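Local coordinates for protein PHO85 cyclin PHO80 (Saccharomyces cerevisiae, PDB 2PMI) that partners the cyclin-dependent kinase PHO85 as its regulatory cyclin and represses phosphate-starvation-responsive genes when phosphate is plentiful, at residues B[169-181]-B[206-220]. Residues are numbered along the deposited sequence; the frame is centred on the assembly and turned at random.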
# COMPACT_ATOMS: atom_id res chain seq x y z
N ARG B 169 0.94 2.50 12.66
CA ARG B 169 0.89 3.79 11.96
C ARG B 169 2.27 4.10 11.44
O ARG B 169 2.91 5.09 11.81
CB ARG B 169 0.40 4.88 12.91
CG ARG B 169 -0.99 4.59 13.43
CD ARG B 169 -1.79 5.86 13.58
NE ARG B 169 -1.85 6.67 12.37
CZ ARG B 169 -2.98 7.07 11.79
NH1 ARG B 169 -4.15 6.72 12.31
NH2 ARG B 169 -2.94 7.83 10.71
N ILE B 170 2.70 3.22 10.54
CA ILE B 170 4.02 3.24 9.92
C ILE B 170 4.16 4.03 8.61
O ILE B 170 5.28 4.21 8.15
CB ILE B 170 4.43 1.82 9.61
CG1 ILE B 170 3.39 1.22 8.65
CG2 ILE B 170 4.51 1.02 10.89
CD1 ILE B 170 3.59 -0.23 8.32
N ILE B 171 3.05 4.47 8.01
CA ILE B 171 3.14 5.21 6.74
C ILE B 171 3.53 6.68 6.98
O ILE B 171 2.73 7.47 7.46
CB ILE B 171 1.80 5.16 5.94
CG1 ILE B 171 1.32 3.71 5.78
CG2 ILE B 171 1.97 5.77 4.55
CD1 ILE B 171 -0.14 3.62 5.26
N PRO B 172 4.77 7.05 6.62
CA PRO B 172 5.26 8.41 6.81
C PRO B 172 4.49 9.45 6.02
O PRO B 172 4.82 9.78 4.89
CB PRO B 172 6.71 8.31 6.36
CG PRO B 172 6.63 7.32 5.24
CD PRO B 172 5.70 6.26 5.79
N ARG B 173 3.44 9.96 6.64
CA ARG B 173 2.63 10.99 6.00
C ARG B 173 2.55 12.17 6.99
O ARG B 173 2.55 11.98 8.22
CB ARG B 173 1.26 10.39 5.67
CG ARG B 173 0.66 10.82 4.33
CD ARG B 173 -0.59 10.00 4.08
NE ARG B 173 -1.51 10.63 3.15
CZ ARG B 173 -2.71 10.15 2.87
NH1 ARG B 173 -3.12 9.04 3.47
NH2 ARG B 173 -3.52 10.79 2.02
N ASP B 174 2.50 13.39 6.45
CA ASP B 174 2.46 14.62 7.25
C ASP B 174 1.83 14.58 8.62
O ASP B 174 2.48 14.91 9.60
CB ASP B 174 1.83 15.76 6.44
CG ASP B 174 2.72 16.21 5.28
OD1 ASP B 174 3.93 15.89 5.32
OD2 ASP B 174 2.23 16.88 4.34
N HIS B 175 0.57 14.16 8.72
CA HIS B 175 -0.11 14.13 10.02
C HIS B 175 -0.06 12.80 10.75
O HIS B 175 -0.81 12.59 11.71
CB HIS B 175 -1.57 14.52 9.83
CG HIS B 175 -1.76 15.82 9.10
ND1 HIS B 175 -2.89 16.10 8.37
CD2 HIS B 175 -0.96 16.91 9.01
CE1 HIS B 175 -2.78 17.31 7.84
NE2 HIS B 175 -1.61 17.82 8.22
N ASN B 176 0.80 11.89 10.30
CA ASN B 176 0.88 10.57 10.92
C ASN B 176 1.23 10.62 12.41
O ASN B 176 0.49 10.09 13.23
CB ASN B 176 1.89 9.68 10.17
CG ASN B 176 1.93 8.26 10.71
OD1 ASN B 176 0.89 7.60 10.85
ND2 ASN B 176 3.12 7.77 11.02
N ILE B 177 2.34 11.27 12.75
CA ILE B 177 2.77 11.36 14.14
C ILE B 177 1.66 11.87 15.07
O ILE B 177 1.41 11.29 16.14
CB ILE B 177 4.02 12.26 14.27
CG1 ILE B 177 5.22 11.58 13.61
CG2 ILE B 177 4.33 12.50 15.74
CD1 ILE B 177 6.49 12.40 13.64
N THR B 178 1.00 12.95 14.65
CA THR B 178 -0.08 13.52 15.44
C THR B 178 -1.18 12.51 15.65
O THR B 178 -1.54 12.18 16.78
CB THR B 178 -0.66 14.77 14.77
OG1 THR B 178 0.28 15.85 14.89
CG2 THR B 178 -1.96 15.19 15.43
N LEU B 179 -1.73 12.02 14.54
CA LEU B 179 -2.80 11.04 14.59
C LEU B 179 -2.39 9.92 15.51
O LEU B 179 -3.18 9.42 16.30
CB LEU B 179 -3.05 10.49 13.19
CG LEU B 179 -3.79 11.50 12.33
CD1 LEU B 179 -3.50 11.28 10.86
CD2 LEU B 179 -5.27 11.38 12.62
N CYS B 180 -1.12 9.52 15.40
CA CYS B 180 -0.59 8.46 16.23
C CYS B 180 -0.66 8.91 17.70
O CYS B 180 -1.19 8.19 18.55
CB CYS B 180 0.85 8.14 15.84
SG CYS B 180 1.43 6.58 16.52
N SER B 181 -0.14 10.10 17.98
CA SER B 181 -0.16 10.65 19.34
C SER B 181 -1.57 10.52 19.88
O SER B 181 -1.82 9.86 20.89
CB SER B 181 0.23 12.12 19.33
OG SER B 181 1.58 12.26 19.71
N TYR B 206 -6.36 15.07 4.05
CA TYR B 206 -5.16 15.50 3.36
C TYR B 206 -5.50 16.26 2.10
O TYR B 206 -4.61 16.56 1.31
CB TYR B 206 -4.28 14.29 3.04
CG TYR B 206 -3.44 13.81 4.21
CD1 TYR B 206 -2.26 14.47 4.56
CD2 TYR B 206 -3.82 12.70 4.97
CE1 TYR B 206 -1.47 14.03 5.63
CE2 TYR B 206 -3.05 12.26 6.04
CZ TYR B 206 -1.88 12.92 6.36
OH TYR B 206 -1.09 12.45 7.38
N VAL B 207 -6.77 16.58 1.91
CA VAL B 207 -7.20 17.31 0.73
C VAL B 207 -6.46 18.64 0.63
O VAL B 207 -6.20 19.28 1.65
CB VAL B 207 -8.71 17.57 0.77
CG1 VAL B 207 -9.20 17.96 -0.61
CG2 VAL B 207 -9.44 16.34 1.26
N ASN B 208 -6.12 19.05 -0.59
CA ASN B 208 -5.40 20.30 -0.85
C ASN B 208 -3.94 20.23 -0.39
O ASN B 208 -3.09 20.99 -0.86
CB ASN B 208 -6.10 21.47 -0.16
CG ASN B 208 -7.42 21.81 -0.79
OD1 ASN B 208 -7.48 22.22 -1.95
ND2 ASN B 208 -8.50 21.64 -0.04
N ARG B 209 -3.67 19.32 0.54
CA ARG B 209 -2.33 19.11 1.06
C ARG B 209 -1.40 18.70 -0.09
O ARG B 209 -1.69 17.76 -0.84
CB ARG B 209 -2.37 18.01 2.12
CG ARG B 209 -1.15 17.88 2.99
CD ARG B 209 -1.08 19.00 3.99
NE ARG B 209 -0.26 18.64 5.14
CZ ARG B 209 -0.08 19.42 6.19
NH1 ARG B 209 0.67 19.02 7.20
NH2 ARG B 209 -0.66 20.62 6.24
N PRO B 210 -0.28 19.42 -0.26
CA PRO B 210 0.68 19.11 -1.33
C PRO B 210 1.03 17.63 -1.33
O PRO B 210 1.07 16.99 -0.27
CB PRO B 210 1.88 19.97 -0.96
CG PRO B 210 1.23 21.18 -0.39
CD PRO B 210 0.17 20.58 0.51
N LYS B 211 1.27 17.08 -2.52
CA LYS B 211 1.61 15.67 -2.65
C LYS B 211 0.76 14.75 -1.75
O LYS B 211 1.20 13.66 -1.37
CB LYS B 211 3.11 15.48 -2.38
CG LYS B 211 3.99 16.08 -3.48
CD LYS B 211 5.43 16.31 -3.04
CE LYS B 211 6.16 15.02 -2.67
NZ LYS B 211 7.57 15.31 -2.27
N SER B 212 -0.45 15.20 -1.43
CA SER B 212 -1.41 14.46 -0.62
C SER B 212 -0.86 14.05 0.75
O SER B 212 -1.26 13.01 1.31
CB SER B 212 -1.89 13.23 -1.38
OG SER B 212 -2.88 12.52 -0.64
N GLY B 213 0.06 14.86 1.26
CA GLY B 213 0.63 14.61 2.57
C GLY B 213 1.84 13.70 2.61
O GLY B 213 2.24 13.26 3.69
N TYR B 214 2.43 13.41 1.46
CA TYR B 214 3.62 12.56 1.47
C TYR B 214 4.82 13.44 1.23
O TYR B 214 5.41 13.45 0.16
CB TYR B 214 3.53 11.46 0.39
CG TYR B 214 2.39 10.50 0.60
CD1 TYR B 214 1.10 10.79 0.12
CD2 TYR B 214 2.59 9.28 1.25
CE1 TYR B 214 0.05 9.89 0.27
CE2 TYR B 214 1.54 8.38 1.42
CZ TYR B 214 0.28 8.68 0.93
OH TYR B 214 -0.75 7.79 1.09
N ASN B 215 5.17 14.19 2.27
CA ASN B 215 6.29 15.11 2.19
C ASN B 215 7.23 14.87 3.36
O ASN B 215 8.25 15.55 3.53
CB ASN B 215 5.74 16.54 2.18
CG ASN B 215 4.63 16.73 1.15
OD1 ASN B 215 4.90 16.92 -0.04
ND2 ASN B 215 3.37 16.65 1.59
N VAL B 216 6.90 13.86 4.17
CA VAL B 216 7.74 13.55 5.31
C VAL B 216 9.17 13.16 4.90
O VAL B 216 10.11 13.89 5.20
CB VAL B 216 7.13 12.42 6.16
CG1 VAL B 216 7.90 12.30 7.45
CG2 VAL B 216 5.67 12.69 6.44
N LEU B 217 9.31 12.03 4.19
CA LEU B 217 10.63 11.52 3.78
C LEU B 217 11.57 12.52 3.12
O LEU B 217 12.78 12.48 3.37
CB LEU B 217 10.48 10.28 2.91
CG LEU B 217 9.84 9.03 3.54
CD1 LEU B 217 9.93 7.86 2.58
CD2 LEU B 217 10.54 8.65 4.84
N ASP B 218 11.02 13.41 2.30
CA ASP B 218 11.83 14.45 1.66
C ASP B 218 12.26 15.41 2.78
O ASP B 218 13.45 15.69 2.96
CB ASP B 218 11.02 15.24 0.64
CG ASP B 218 10.20 14.36 -0.29
OD1 ASP B 218 9.56 13.40 0.21
OD2 ASP B 218 10.18 14.65 -1.51
N LYS B 219 11.26 15.91 3.51
CA LYS B 219 11.49 16.83 4.61
C LYS B 219 12.70 16.38 5.42
O LYS B 219 13.57 17.19 5.73
CB LYS B 219 10.27 16.89 5.53
CG LYS B 219 10.36 17.99 6.58
CD LYS B 219 9.25 17.90 7.63
CE LYS B 219 9.54 16.79 8.64
NZ LYS B 219 8.45 16.61 9.65
N TYR B 220 12.75 15.10 5.77
CA TYR B 220 13.87 14.59 6.54
C TYR B 220 15.15 14.55 5.73
O TYR B 220 16.24 14.88 6.23
CB TYR B 220 13.58 13.19 7.05
CG TYR B 220 12.67 13.16 8.24
CD1 TYR B 220 13.09 12.60 9.44
CD2 TYR B 220 11.39 13.68 8.16
CE1 TYR B 220 12.25 12.54 10.53
CE2 TYR B 220 10.54 13.63 9.26
CZ TYR B 220 10.98 13.06 10.44
OH TYR B 220 10.13 12.99 11.51
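The Arg-173 side chain lies between the rings of Tyr-206 and Tyr-214. Its guanidinium lies flat on the Tyr-206 ring, planes 11° apart, and Arg-173 CZ is 4.0 Å from that ring's centroid in an off-centre cation-pi contact. On the other side, CG of Arg-173 sits over the middle of the Tyr-214 ring, 3.8 Å from its centroid, a CH-pi contact. Extended from CG to NE, the chain carries the guanidinium edge to the backbone of Ser-212, where NE and NH2 both donate to O, Arg-173 NE to Ser-212 O at 3.0 Å; NH2 also donates to Ser-212 OG, which lies off the guanidinium plane. Stacking on Tyr-206 and this side-on grip together should fix the rotation of the group. Next along the chain, Asp-174 N donates to Gly-213 O at 2.8 Å. Asp-174 OD2 accepts on its syn side from Asn-215 ND2 (3.0 Å). On its anti side, from the opposite face of the carboxylate plane, it takes a salt bridge from Arg-209 NE. The amide of Asn-215 is held in turn by Pro-210 O. Tyr-206 OH accepts from His-175 N at 2.7 Å, at the N-cap of helix 176–183, and the imidazole runs nearly parallel to the tyrosine ring but slid aside. Farther in, Pro-172 packs on Val-216 and Leu-217, which also touch helix 92–108. The arginine's outer nitrogens, Ser-212 OG and Tyr-214 OH bond to the chain of another protein, NH1 through a salt bridge to an acidic side chain. The contact thus fastens the turn entering helix 176–183 to the loop leading into helix 216–227, forming a partner-binding surface at the edge of the helical cyclin fold.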